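Local coordinates for TsrE (Streptomyces laurentii, PDB 7CWW), which probably acts as a cyclase in thiopeptide antibiotic biosynthesis, closing a ring in a modified peptide precursor, at residues Gly146-Pro151 with Glu228-Leu233; Glu210-Pro215 with Thr220-Leu225; Val137-Leu142 with Arg206-Gln211. One frame throughout, in Å; residues are numbered along the deposited sequence.

How the contacts relate
Helices 131-149, 183-211 and 224-245 meet pairwise: contact 1 joins the first to the third, contact 2 lies at the connection between the second and third, and contact 3 joins the first to the second. The three contacts thus illustrate how a largely helical fold can reuse the same few helices in several interfaces. Their centres are 8 to 11 Å apart, contacts 2 and 3 being nearest and sharing E210 and Q211. Along the chain, contact 2 falls wholly between the two halves of contact 1, whereas the segments of contacts 1 and 3 alternate. Together they form one continuous packed region within the lantibiotic dehydratase C-terminal family region.

Contact 1: residues Gly146-Pro151 with Glu228-Leu233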
loop_
_atom_site.group_PDB
_atom_site.type_symbol
_atom_site.label_atom_id
_atom_site.label_comp_id
_atom_site.label_asym_id
_atom_site.label_seq_id
_atom_site.Cartn_x
_atom_site.Cartn_y
_atom_site.Cartn_z
ATOM N N GLY A 146 4.344 -1.245 -9.820
ATOM C CA GLY A 146 4.683 -2.599 -10.237
ATOM C C GLY A 146 5.727 -2.647 -11.342
ATOM O O GLY A 146 6.556 -3.560 -11.372
ATOM N N VAL A 147 5.710 -1.663 -12.247
ATOM C CA VAL A 147 6.716 -1.576 -13.313
ATOM C C VAL A 147 8.045 -1.062 -12.769
ATOM O O VAL A 147 9.116 -1.538 -13.157
ATOM C CB VAL A 147 6.188 -0.671 -14.443
ATOM C CG1 VAL A 147 7.231 -0.552 -15.582
ATOM C CG2 VAL A 147 4.853 -1.213 -14.974
ATOM N N MET A 148 7.996 -0.075 -11.871
ATOM C CA MET A 148 9.222 0.532 -11.356
ATOM C C MET A 148 10.037 -0.464 -10.529
ATOM O O MET A 148 11.274 -0.486 -10.605
ATOM C CB MET A 148 8.871 1.765 -10.507
ATOM C CG MET A 148 10.104 2.523 -9.945
ATOM S SD MET A 148 10.646 1.842 -8.325
ATOM C CE MET A 148 9.375 2.498 -7.256
ATOM N N LEU A 149 9.371 -1.260 -9.702
ATOM C CA LEU A 149 10.089 -2.158 -8.803
ATOM C C LEU A 149 10.668 -3.368 -9.518
ATOM O O LEU A 149 11.623 -3.969 -9.005
ATOM C CB LEU A 149 9.166 -2.626 -7.676
ATOM C CG LEU A 149 8.738 -1.560 -6.656
ATOM C CD1 LEU A 149 7.657 -2.129 -5.729
ATOM C CD2 LEU A 149 9.944 -1.040 -5.867
ATOM N N ALA A 150 10.142 -3.713 -10.696
ATOM C CA ALA A 150 10.548 -4.944 -11.379
ATOM C C ALA A 150 12.055 -5.075 -11.582
ATOM O O ALA A 150 12.590 -6.154 -11.286
ATOM C CB ALA A 150 9.804 -5.071 -12.720
ATOM N N PRO A 151 12.794 -4.065 -12.069
ATOM C CA PRO A 151 14.245 -4.266 -12.256
ATOM C C PRO A 151 15.028 -4.466 -10.968
ATOM O O PRO A 151 16.197 -4.862 -11.045
ATOM C CB PRO A 151 14.706 -2.989 -12.989
ATOM C CG PRO A 151 13.585 -2.012 -12.865
ATOM C CD PRO A 151 12.332 -2.805 -12.690
ATOM N N GLU A 228 5.958 11.794 -8.447
ATOM C CA GLU A 228 6.532 12.111 -7.138
ATOM C C GLU A 228 6.525 10.886 -6.233
ATOM O O GLU A 228 7.509 10.621 -5.527
ATOM C CB GLU A 228 5.769 13.279 -6.491
ATOM C CG GLU A 228 6.337 13.786 -5.158
ATOM C CD GLU A 228 7.657 14.546 -5.322
ATOM O OE1 GLU A 228 8.038 14.860 -6.474
ATOM O OE2 GLU A 228 8.314 14.835 -4.297
ATOM N N TRP A 229 5.429 10.122 -6.244
ATOM C CA TRP A 229 5.407 8.864 -5.501
ATOM C C TRP A 229 6.532 7.944 -5.950
ATOM O O TRP A 229 7.271 7.401 -5.118
ATOM C CB TRP A 229 4.064 8.156 -5.672
ATOM C CG TRP A 229 4.149 6.711 -5.235
ATOM C CD1 TRP A 229 4.241 5.609 -6.042
ATOM C CD2 TRP A 229 4.159 6.218 -3.878
ATOM N NE1 TRP A 229 4.305 4.464 -5.266
ATOM C CE2 TRP A 229 4.273 4.814 -3.942
ATOM C CE3 TRP A 229 4.118 6.835 -2.621
ATOM C CZ2 TRP A 229 4.301 4.004 -2.788
ATOM C CZ3 TRP A 229 4.159 6.031 -1.478
ATOM C CH2 TRP A 229 4.244 4.626 -1.577
ATOM N N LEU A 230 6.680 7.756 -7.275
ATOM C CA LEU A 230 7.646 6.782 -7.781
ATOM C C LEU A 230 9.071 7.173 -7.422
ATOM O O LEU A 230 9.852 6.319 -6.985
ATOM C CB LEU A 230 7.522 6.633 -9.308
ATOM C CG LEU A 230 6.163 6.075 -9.728
ATOM C CD1 LEU A 230 5.855 6.430 -11.180
ATOM C CD2 LEU A 230 6.062 4.562 -9.468
ATOM N N VAL A 231 9.440 8.447 -7.613
ATOM C CA VAL A 231 10.834 8.825 -7.386
ATOM C C VAL A 231 11.177 8.698 -5.902
ATOM O O VAL A 231 12.283 8.273 -5.544
ATOM C CB VAL A 231 11.140 10.239 -7.939
ATOM C CG1 VAL A 231 10.923 10.280 -9.460
ATOM C CG2 VAL A 231 10.299 11.306 -7.262
ATOM N N ARG A 232 10.240 9.047 -5.019
ATOM C CA ARG A 232 10.509 8.917 -3.589
ATOM C C ARG A 232 10.632 7.452 -3.176
ATOM O O ARG A 232 11.583 7.074 -2.486
ATOM C CB ARG A 232 9.422 9.631 -2.799
ATOM C CG ARG A 232 9.497 11.135 -2.991
ATOM C CD ARG A 232 8.871 11.892 -1.844
ATOM N NE ARG A 232 8.983 13.327 -2.082
ATOM C CZ ARG A 232 9.897 14.116 -1.525
ATOM N NH1 ARG A 232 10.793 13.616 -0.680
ATOM N NH2 ARG A 232 9.916 15.412 -1.822
ATOM N N LEU A 233 9.693 6.602 -3.602
ATOM C CA LEU A 233 9.825 5.183 -3.263
ATOM C C LEU A 233 11.103 4.608 -3.848
ATOM O O LEU A 233 11.825 3.860 -3.181
ATOM C CB LEU A 233 8.613 4.386 -3.752
ATOM C CG LEU A 233 8.571 2.902 -3.363
ATOM C CD1 LEU A 233 8.483 2.673 -1.822
ATOM C CD2 LEU A 233 7.407 2.190 -4.078
#
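M148 reaches across to L230 and L233, and its terminal methyl does most of the touching. CE lies 3.8 Å from L233 CD2 and close to CB and CG of the same leucine, so it rests against the flank of that side chain and not only on one methyl. The same CE also approaches the backbone of the opposite helix, at 3.9 Å from L230 O. Nearer the root of the methionine, M148 CB packs 4.1 Å from L230 CD2. The two leucines, three positions apart on helix 224-245, thus receive different parts of one side chain.

The shape of M148 explains this division. With CG anti to the backbone N (chi1 -178°) the chain sets out toward the other helix, and bends at chi2 and chi3 then turn CE aside to L233. L149 adds a looser touch, its CD2 standing 4.5 Å from L233 CD2. No hydrogen bond crosses the interface, and all four touching residues are buried.

Further out, M212 touches both M148 and L230, while L233 and L149 both lean on A316 of helix 308-326. W229 ties the pair of helices a little earlier on 131-149, its NE1 hydrogen-bonded to T145 OG1, and its stack on H323 brings in helix 308-326 again. On the side turned away from 146-151, toward helix 106-127, R232 NE forms a salt bridge to E228 OE2 at 2.8 Å, one turn back.

The result is an apolar helix-to-helix interface in the interior of the largely helical part of the protein. It borders a pocket, since G146 and L149 touch the bound polyethylene glycol chain, so residues 146-149 contribute both to the interface and to the pocket wall.

Contact 2: residues Glu210-Pro215 with Thr220-Leu225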
loop_
_atom_site.group_PDB
_atom_site.type_symbol
_atom_site.label_atom_id
_atom_site.label_comp_id
_atom_site.label_asym_id
_atom_site.label_seq_id
_atom_site.Cartn_x
_atom_site.Cartn_y
_atom_site.Cartn_z
ATOM N N GLU A 210 3.833 2.348 -20.951
ATOM C CA GLU A 210 4.702 3.017 -21.912
ATOM C C GLU A 210 5.440 4.184 -21.261
ATOM O O GLU A 210 6.637 4.389 -21.503
ATOM C CB GLU A 210 3.892 3.507 -23.118
ATOM C CG GLU A 210 4.646 4.476 -24.032
ATOM C CD GLU A 210 5.686 3.786 -24.917
ATOM O OE1 GLU A 210 6.696 4.439 -25.288
ATOM O OE2 GLU A 210 5.498 2.589 -25.236
ATOM N N GLN A 211 4.745 4.964 -20.436
ATOM C CA GLN A 211 5.396 6.103 -19.791
ATOM C C GLN A 211 6.427 5.653 -18.764
ATOM O O GLN A 211 7.301 6.438 -18.384
ATOM C CB GLN A 211 4.339 6.998 -19.135
ATOM C CG GLN A 211 3.431 7.725 -20.147
ATOM C CD GLN A 211 2.233 8.401 -19.478
ATOM O OE1 GLN A 211 1.860 8.061 -18.357
ATOM N NE2 GLN A 211 1.635 9.366 -20.166
ATOM N N MET A 212 6.337 4.402 -18.317
ATOM C CA MET A 212 7.290 3.781 -17.407
ATOM C C MET A 212 8.357 2.963 -18.137
ATOM O O MET A 212 8.984 2.087 -17.527
ATOM C CB MET A 212 6.546 2.885 -16.412
ATOM C CG MET A 212 5.692 3.645 -15.418
ATOM S SD MET A 212 6.651 4.743 -14.378
ATOM C CE MET A 212 7.874 3.627 -13.702
ATOM N N SER A 213 8.588 3.228 -19.426
ATOM C CA SER A 213 9.458 2.335 -20.197
ATOM C C SER A 213 10.903 2.353 -19.704
ATOM O O SER A 213 11.610 1.354 -19.848
ATOM C CB SER A 213 9.402 2.693 -21.688
ATOM O OG SER A 213 8.103 2.396 -22.183
ATOM N N GLU A 214 11.370 3.470 -19.143
ATOM C CA GLU A 214 12.698 3.484 -18.530
ATOM C C GLU A 214 12.547 3.720 -17.031
ATOM O O GLU A 214 12.693 4.852 -16.550
ATOM C CB GLU A 214 13.602 4.540 -19.175
ATOM C CG GLU A 214 14.008 4.195 -20.618
ATOM C CD GLU A 214 14.961 2.994 -20.726
ATOM O OE1 GLU A 214 15.344 2.402 -19.691
ATOM O OE2 GLU A 214 15.327 2.635 -21.868
ATOM N N PRO A 215 12.251 2.669 -16.263
ATOM C CA PRO A 215 11.854 2.866 -14.860
ATOM C C PRO A 215 12.989 3.332 -13.956
ATOM O O PRO A 215 12.728 3.666 -12.794
ATOM C CB PRO A 215 11.323 1.483 -14.446
ATOM C CG PRO A 215 12.017 0.506 -15.387
ATOM C CD PRO A 215 12.272 1.251 -16.673
ATOM N N THR A 220 9.685 11.626 -16.980
ATOM C CA THR A 220 9.118 12.944 -17.238
ATOM C C THR A 220 7.718 12.906 -17.850
ATOM O O THR A 220 7.061 13.948 -17.890
ATOM C CB THR A 220 10.052 13.741 -18.155
ATOM O OG1 THR A 220 10.224 13.034 -19.384
ATOM C CG2 THR A 220 11.415 13.929 -17.500
ATOM N N ASP A 221 7.251 11.763 -18.345
ATOM C CA ASP A 221 5.917 11.678 -18.934
ATOM C C ASP A 221 4.877 11.084 -17.987
ATOM O O ASP A 221 3.703 10.973 -18.360
ATOM C CB ASP A 221 5.972 10.863 -20.231
ATOM C CG ASP A 221 6.712 11.599 -21.348
ATOM O OD1 ASP A 221 6.711 12.849 -21.360
ATOM O OD2 ASP A 221 7.305 10.921 -22.202
ATOM N N VAL A 222 5.268 10.711 -16.776
ATOM C CA VAL A 222 4.345 10.104 -15.818
ATOM C C VAL A 222 3.521 11.221 -15.178
ATOM O O VAL A 222 4.063 12.308 -14.944
ATOM C CB VAL A 222 5.118 9.284 -14.766
ATOM C CG1 VAL A 222 4.238 8.915 -13.597
ATOM C CG2 VAL A 222 5.724 8.019 -15.390
ATOM N N PRO A 223 2.225 11.023 -14.906
ATOM C CA PRO A 223 1.447 12.054 -14.198
ATOM C C PRO A 223 2.140 12.522 -12.924
ATOM O O PRO A 223 2.745 11.729 -12.197
ATOM C CB PRO A 223 0.123 11.347 -13.886
ATOM C CG PRO A 223 -0.018 10.343 -14.984
ATOM C CD PRO A 223 1.375 9.907 -15.367
ATOM N N GLU A 224 2.024 13.829 -12.658
ATOM C CA GLU A 224 2.836 14.504 -11.645
ATOM C C GLU A 224 2.763 13.818 -10.283
ATOM O O GLU A 224 3.792 13.640 -9.619
ATOM C CB GLU A 224 2.388 15.960 -11.514
ATOM C CG GLU A 224 3.175 16.767 -10.493
ATOM C CD GLU A 224 2.572 18.143 -10.248
ATOM O OE1 GLU A 224 2.707 18.665 -9.118
ATOM O OE2 GLU A 224 1.962 18.704 -11.185
ATOM N N LEU A 225 1.560 13.462 -9.824
ATOM C CA LEU A 225 1.455 12.860 -8.496
ATOM C C LEU A 225 2.090 11.473 -8.472
ATOM O O LEU A 225 2.762 11.104 -7.500
ATOM C CB LEU A 225 -0.013 12.795 -8.066
ATOM C CG LEU A 225 -0.684 14.137 -7.763
ATOM C CD1 LEU A 225 -2.185 13.982 -7.484
ATOM C CD2 LEU A 225 0.019 14.794 -6.580
HETATM O O HOH W 1 8.285 9.044 -18.654
#
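Q211 meets D221 and P223, and M212 meets V222, in a contact between the end of one helix and the loop that leads into the next. Helix 183-211 finishes at Q211, and P223 occupies the N-cap position of helix 224-245, so the chain packs against itself across the loop that links the two helices. A water fastens the backbones: it donates to Q211 O at 2.8 Å and accepts from D221 N at 2.9 Å.

Extended beyond CG, the Q211 side chain crosses the loop at about a right angle. D221 O stands over its amide group, 3.2 Å from Q211 CD. This is not a hydrogen bond: D221 O lies about 3.1 Å above the amide plane of Q211, whereas the NE2 hydrogens lie in it, and OE1 and D221 O are both acceptors. At the end of the amide, Q211 OE1 comes within 3.5 Å of P223 CD.

Beside these polar contacts the packing is apolar. V222 turns CG2 to the side of its own backbone N (CG1 takes the anti place, chi1 167°), and that methyl meets M212 SD at 3.6 Å and also lies 3.7 Å from Q211 O. The departing chain folds back on the helix end as well: S213 N and S213 OG reach E210 O from the same face of its carbonyl plane, the hydroxyl at 2.6 Å, giving that oxygen two donors.

M212 is buried against C144 and V147 of helix 131-149, while P223 lies on D140 of that helix and on L208 of helix 183-211. The loop thus touches both helices, and P215 O is hydrogen-bonded to R234 of helix 224-245.

Contact 3: residues Val137-Leu142 with Arg206-Gln211; sequences VAFDFL and RTLVEQ
The F139 ring and the D140 carboxylate converge on L208, whose CD1 is shared by the ring and the carboxylate, while CD2 touches the carboxylate alone. L208 CD1 comes obliquely to the CD2-CE2 bond of the ring, 4.1 Å from F139 CE2. The carboxylate comes from another direction and crosses the leucine at about a right angle. D140 OD1 lies 3.5 Å from L208 CD1 and 3.9 Å from L208 CD2, placing the oxygen against both branches of the isopropyl group. A third flat group, the F141 ring, belongs to a side chain that sets out away from this interface; A138 O lies 3.8 Å above one of its faces, and H323 meets it edge-to-face.

The torsions bring the ends of the two side chains toward L208. F139 carries CG anti to its N (chi1 -174°), whereas D140 holds CG beside its N (chi1 -76°). L208 enters deeply enough for its CD1 to lie 3.9 Å from D140 CA. F139 also touches I341 of helix 331-349 and L201, R204 and L205 of helix 183-211.

No hydrogen bond joins the two segments, and OD1 meets the leucine methyls in van der Waals contact. Both carboxylate oxygens of D140 nevertheless have hydrogen-bond partners just beyond the segments, with OD2 in a salt bridge to R204, four residues before L208 on the same helix. That pairing probably offsets the cost of burying a carboxylate beside hydrocarbon, so helices 131-149 and 183-211 are joined by apolar packing and by a charge pair in adjacent turns.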
loop_
_atom_site.group_PDB
_atom_site.type_symbol
_atom_site.label_atom_id
_atom_site.label_comp_id
_atom_site.label_asym_id
_atom_site.label_seq_id
_atom_site.Cartn_x
_atom_site.Cartn_y
_atom_site.Cartn_z
ATOM N N VAL A 137 -6.143 8.398 -9.583
ATOM C CA VAL A 137 -4.809 8.696 -9.071
ATOM C C VAL A 137 -4.186 7.448 -8.466
ATOM O O VAL A 137 -3.004 7.155 -8.691
ATOM C CB VAL A 137 -4.879 9.861 -8.067
ATOM C CG1 VAL A 137 -3.620 9.921 -7.233
ATOM C CG2 VAL A 137 -5.073 11.172 -8.820
ATOM N N ALA A 138 -4.976 6.670 -7.718
ATOM C CA ALA A 138 -4.457 5.445 -7.119
ATOM C C ALA A 138 -4.112 4.419 -8.187
ATOM O O ALA A 138 -3.062 3.767 -8.121
ATOM C CB ALA A 138 -5.482 4.874 -6.125
ATOM N N PHE A 139 -4.991 4.252 -9.176
ATOM C CA PHE A 139 -4.690 3.369 -10.301
ATOM C C PHE A 139 -3.353 3.743 -10.931
ATOM O O PHE A 139 -2.507 2.875 -11.179
ATOM C CB PHE A 139 -5.824 3.445 -11.333
ATOM C CG PHE A 139 -5.690 2.463 -12.484
ATOM C CD1 PHE A 139 -6.174 1.169 -12.365
ATOM C CD2 PHE A 139 -5.120 2.851 -13.682
ATOM C CE1 PHE A 139 -6.079 0.258 -13.422
ATOM C CE2 PHE A 139 -5.021 1.952 -14.756
ATOM C CZ PHE A 139 -5.499 0.655 -14.621
ATOM N N ASP A 140 -3.131 5.047 -11.144
ATOM C CA ASP A 140 -1.895 5.511 -11.774
ATOM C C ASP A 140 -0.663 5.061 -10.998
ATOM O O ASP A 140 0.271 4.492 -11.576
ATOM C CB ASP A 140 -1.897 7.035 -11.892
ATOM C CG ASP A 140 -2.791 7.544 -13.010
ATOM O OD1 ASP A 140 -3.351 6.721 -13.769
ATOM O OD2 ASP A 140 -2.949 8.778 -13.105
ATOM N N PHE A 141 -0.610 5.339 -9.690
ATOM C CA PHE A 141 0.657 5.055 -9.021
ATOM C C PHE A 141 0.825 3.571 -8.727
ATOM O O PHE A 141 1.962 3.085 -8.687
ATOM C CB PHE A 141 0.839 5.946 -7.774
ATOM C CG PHE A 141 0.066 5.519 -6.522
ATOM C CD1 PHE A 141 0.510 4.478 -5.713
ATOM C CD2 PHE A 141 -1.024 6.261 -6.092
ATOM C CE1 PHE A 141 -0.176 4.137 -4.530
ATOM C CE2 PHE A 141 -1.723 5.921 -4.912
ATOM C CZ PHE A 141 -1.290 4.855 -4.142
ATOM N N LEU A 142 -0.273 2.823 -8.580
ATOM C CA LEU A 142 -0.151 1.383 -8.393
ATOM C C LEU A 142 0.389 0.710 -9.653
ATOM O O LEU A 142 1.291 -0.136 -9.577
ATOM C CB LEU A 142 -1.506 0.783 -8.002
ATOM C CG LEU A 142 -1.999 1.125 -6.600
ATOM C CD1 LEU A 142 -3.397 0.552 -6.441
ATOM C CD2 LEU A 142 -1.023 0.602 -5.512
ATOM N N ARG A 206 -1.974 0.643 -20.554
ATOM C CA ARG A 206 -0.892 0.519 -21.526
ATOM C C ARG A 206 -0.103 1.817 -21.611
ATOM O O ARG A 206 1.126 1.803 -21.767
ATOM C CB ARG A 206 -1.440 0.130 -22.906
ATOM C CG ARG A 206 -0.342 -0.051 -23.958
ATOM C CD ARG A 206 -0.766 -0.905 -25.152
ATOM N NE ARG A 206 0.357 -1.726 -25.600
ATOM C CZ ARG A 206 0.336 -3.047 -25.715
ATOM N NH1 ARG A 206 1.424 -3.686 -26.119
ATOM N NH2 ARG A 206 -0.765 -3.733 -25.440
ATOM N N THR A 207 -0.794 2.949 -21.484
ATOM C CA THR A 207 -0.136 4.250 -21.581
ATOM C C THR A 207 0.781 4.497 -20.389
ATOM O O THR A 207 1.874 5.053 -20.543
ATOM C CB THR A 207 -1.189 5.340 -21.685
ATOM O OG1 THR A 207 -1.778 5.273 -22.986
ATOM C CG2 THR A 207 -0.563 6.718 -21.461
ATOM N N LEU A 208 0.349 4.096 -19.191
ATOM C CA LEU A 208 1.213 4.215 -18.023
ATOM C C LEU A 208 2.445 3.337 -18.162
ATOM O O LEU A 208 3.554 3.753 -17.812
ATOM C CB LEU A 208 0.447 3.833 -16.759
ATOM C CG LEU A 208 -0.657 4.790 -16.318
ATOM C CD1 LEU A 208 -1.587 4.077 -15.340
ATOM C CD2 LEU A 208 -0.009 6.014 -15.677
ATOM N N VAL A 209 2.264 2.110 -18.652
ATOM C CA VAL A 209 3.402 1.215 -18.831
ATOM C C VAL A 209 4.366 1.795 -19.855
ATOM O O VAL A 209 5.590 1.771 -19.662
ATOM C CB VAL A 209 2.920 -0.193 -19.223
ATOM C CG1 VAL A 209 4.119 -1.091 -19.529
ATOM C CG2 VAL A 209 2.056 -0.798 -18.101
ATOM N N GLU A 210 3.833 2.348 -20.951
ATOM C CA GLU A 210 4.702 3.017 -21.912
ATOM C C GLU A 210 5.440 4.184 -21.261
ATOM O O GLU A 210 6.637 4.389 -21.503
ATOM C CB GLU A 210 3.892 3.507 -23.118
ATOM C CG GLU A 210 4.646 4.476 -24.032
ATOM C CD GLU A 210 5.686 3.786 -24.917
ATOM O OE1 GLU A 210 6.696 4.439 -25.288
ATOM O OE2 GLU A 210 5.498 2.589 -25.236
ATOM N N GLN A 211 4.745 4.964 -20.436
ATOM C CA GLN A 211 5.396 6.103 -19.791
ATOM C C GLN A 211 6.427 5.653 -18.764
ATOM O O GLN A 211 7.301 6.438 -18.384
ATOM C CB GLN A 211 4.339 6.998 -19.135
ATOM C CG GLN A 211 3.431 7.725 -20.147
ATOM C CD GLN A 211 2.233 8.401 -19.478
ATOM O OE1 GLN A 211 1.860 8.061 -18.357
ATOM N NE2 GLN A 211 1.635 9.366 -20.166
#